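Local coordinates for kelch domain-containing protein (Colletotrichum graminicola M1.001, PDB 5C92), which probably oxidises alcohols as a copper-dependent enzyme of the galactose oxidase-like family, carrying a bound copper ion and a kelch-type beta-propeller, at residues 388-393 with 476-481. Numbering follows the deposited sequence.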
loop_
_atom_site.group_PDB
_atom_site.type_symbol
_atom_site.label_atom_id
_atom_site.label_comp_id
_atom_site.label_asym_id
_atom_site.label_seq_id
_atom_site.Cartn_x
_atom_site.Cartn_y
_atom_site.Cartn_z
ATOM N N GLN A 388 -20.840 -16.468 -2.545
ATOM C CA GLN A 388 -21.076 -17.304 -3.722
ATOM C C GLN A 388 -20.952 -16.494 -4.984
ATOM O O GLN A 388 -20.333 -16.958 -5.956
ATOM C CB GLN A 388 -22.439 -17.942 -3.669
ATOM C CG GLN A 388 -22.627 -18.675 -2.363
ATOM C CD GLN A 388 -23.595 -19.824 -2.485
ATOM O OE1 GLN A 388 -23.260 -20.966 -2.153
ATOM N NE2 GLN A 388 -24.814 -19.525 -2.931
ATOM N N SER A 389 -21.508 -15.281 -4.951
ATOM C CA SER A 389 -21.621 -14.477 -6.146
ATOM C C SER A 389 -21.727 -13.010 -5.768
ATOM O O SER A 389 -22.229 -12.638 -4.712
ATOM C CB SER A 389 -22.881 -14.896 -6.962
ATOM O OG SER A 389 -24.074 -14.268 -6.446
ATOM N N LEU A 390 -21.338 -12.184 -6.718
ATOM C CA LEU A 390 -21.772 -10.829 -6.751
ATOM C C LEU A 390 -22.725 -10.597 -7.951
ATOM O O LEU A 390 -22.466 -11.094 -9.058
ATOM C CB LEU A 390 -20.525 -9.924 -6.831
ATOM C CG LEU A 390 -19.471 -10.054 -5.712
ATOM C CD1 LEU A 390 -18.332 -9.072 -5.952
ATOM C CD2 LEU A 390 -20.100 -9.818 -4.352
ATOM N N SER A 391 -23.724 -9.733 -7.745
ATOM C CA SER A 391 -24.638 -9.328 -8.800
ATOM C C SER A 391 -23.864 -8.705 -9.974
ATOM O O SER A 391 -24.127 -9.033 -11.168
ATOM C CB SER A 391 -25.650 -8.310 -8.268
ATOM O OG SER A 391 -25.277 -6.935 -8.534
ATOM N N ASP A 392 -22.972 -7.771 -9.608
ATOM C CA ASP A 392 -22.106 -7.015 -10.537
ATOM C C ASP A 392 -20.650 -7.017 -10.061
ATOM O O ASP A 392 -20.373 -7.066 -8.860
ATOM C CB ASP A 392 -22.559 -5.552 -10.627
ATOM C CG ASP A 392 -23.852 -5.381 -11.380
ATOM O OD1 ASP A 392 -24.926 -5.665 -10.790
ATOM O OD2 ASP A 392 -23.776 -4.951 -12.556
ATOM N N THR A 393 -19.720 -6.929 -10.994
ATOM C CA THR A 393 -18.297 -6.936 -10.642
ATOM C C THR A 393 -17.586 -5.725 -11.197
ATOM O O THR A 393 -16.406 -5.555 -10.944
ATOM C CB THR A 393 -17.578 -8.225 -11.124
ATOM O OG1 THR A 393 -17.629 -8.327 -12.558
ATOM C CG2 THR A 393 -18.197 -9.444 -10.496
ATOM N N GLN A 476 -14.013 -11.593 -2.639
ATOM C CA GLN A 476 -14.250 -11.566 -4.032
ATOM C C GLN A 476 -13.682 -10.287 -4.535
ATOM O O GLN A 476 -13.686 -9.295 -3.830
ATOM C CB GLN A 476 -15.763 -11.573 -4.284
ATOM C CG GLN A 476 -16.377 -12.929 -3.998
ATOM C CD GLN A 476 -16.425 -13.790 -5.255
ATOM O OE1 GLN A 476 -16.673 -13.285 -6.358
ATOM N NE2 GLN A 476 -16.140 -15.073 -5.103
ATOM N N PHE A 477 -13.275 -10.284 -5.786
ATOM C CA PHE A 477 -12.749 -9.115 -6.407
ATOM C C PHE A 477 -13.820 -8.447 -7.211
ATOM O O PHE A 477 -14.571 -9.126 -7.893
ATOM C CB PHE A 477 -11.604 -9.509 -7.329
ATOM C CG PHE A 477 -10.358 -9.913 -6.603
ATOM C CD1 PHE A 477 -9.379 -8.967 -6.313
ATOM C CD2 PHE A 477 -10.101 -11.246 -6.319
ATOM C CE1 PHE A 477 -8.216 -9.345 -5.649
ATOM C CE2 PHE A 477 -8.964 -11.621 -5.626
ATOM C CZ PHE A 477 -8.019 -10.666 -5.298
ATOM N N PHE A 478 -13.789 -7.120 -7.262
ATOM C CA PHE A 478 -14.644 -6.398 -8.160
ATOM C C PHE A 478 -14.019 -5.069 -8.415
ATOM O O PHE A 478 -13.109 -4.685 -7.702
ATOM C CB PHE A 478 -16.049 -6.252 -7.573
ATOM C CG PHE A 478 -16.148 -5.282 -6.442
ATOM C CD1 PHE A 478 -15.810 -5.669 -5.161
ATOM C CD2 PHE A 478 -16.533 -3.973 -6.671
ATOM C CE1 PHE A 478 -15.820 -4.770 -4.117
ATOM C CE2 PHE A 478 -16.589 -3.075 -5.624
ATOM C CZ PHE A 478 -16.251 -3.492 -4.335
ATOM N N LYS A 479 -14.425 -4.408 -9.481
ATOM C CA LYS A 479 -13.909 -3.083 -9.745
ATOM C C LYS A 479 -14.921 -1.961 -9.703
ATOM O O LYS A 479 -16.114 -2.163 -9.877
ATOM C CB LYS A 479 -13.073 -3.029 -11.022
ATOM C CG LYS A 479 -13.683 -3.530 -12.269
ATOM C CD LYS A 479 -12.668 -3.321 -13.376
ATOM C CE LYS A 479 -13.225 -3.804 -14.687
ATOM N NZ LYS A 479 -12.414 -3.227 -15.789
ATOM N N VAL A 480 -14.405 -0.779 -9.377
ATOM C CA VAL A 480 -15.144 0.449 -9.391
ATOM C C VAL A 480 -14.711 1.160 -10.654
ATOM O O VAL A 480 -13.522 1.378 -10.840
ATOM C CB VAL A 480 -14.843 1.274 -8.135
ATOM C CG1 VAL A 480 -15.291 2.715 -8.273
ATOM C CG2 VAL A 480 -15.506 0.632 -6.943
ATOM N N THR A 481 -15.655 1.410 -11.576
ATOM C CA THR A 481 -15.337 2.013 -12.891
ATOM C C THR A 481 -15.768 3.468 -12.953
ATOM O O THR A 481 -16.628 3.857 -12.204
ATOM C CB THR A 481 -16.104 1.271 -13.995
ATOM O OG1 THR A 481 -17.471 1.149 -13.585
ATOM C CG2 THR A 481 -15.550 -0.122 -14.195
#
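Leu390 and Phe478 meet between two strands of the C-terminal Early set domain, the immunoglobulin-like beta-sandwich of galactose oxidase-like proteins. Strands 387-390 and 476-480 run almost parallel, but their axes stay 8.6 Å apart, too far for backbone pairing, so a side chain spans the gap. Leucine suits the task, being branched, apolar and long enough: its CD1 reaches the second strand, 4.0 Å from Phe478 CB. The two side chains lie nearly perpendicular, and CD1 approaches the Phe478 ring obliquely.

Leu390 and Gln476 run antiparallel, one side chain alongside the other. Here the methylene CB of Gln476 offers the apolar surface, 4.0 Å from Leu390 CD1, while the chain is bent at its second torsion. A glutamine fits this partly exposed margin because its aliphatic stem can pack although its end is polar. Inward, Leu390 also rests on Ile401, Ile403 and Leu463. In Phe478 a chi1 of 73° places CG over the backbone, flanked by N and C, and the ring turns into the sandwich, against Ile401, Leu463 and Met415; a large aromatic is at home in this buried place.

Past the turn at Ser391 and Asp392, the chain swings in at Thr393, whose CA comes 4.4 Å from that of Phe478. This leads into the parallel pairing of strand 394-395 with 476-480. Threonine, small and partly polar, fits this exposed place in the loop just before strand 394-395, and its carbonyl lies close to Phe478 CB. Lys479 lays its CG 3.6 Å from Thr393 O before its extended chain carries NZ off to a salt bridge with Asp81. The backbone closes the contact: Lys479 N donates to Thr393 O over 2.7 Å, nearly straight at 170°, with the donor tilted 28° from the carbonyl plane.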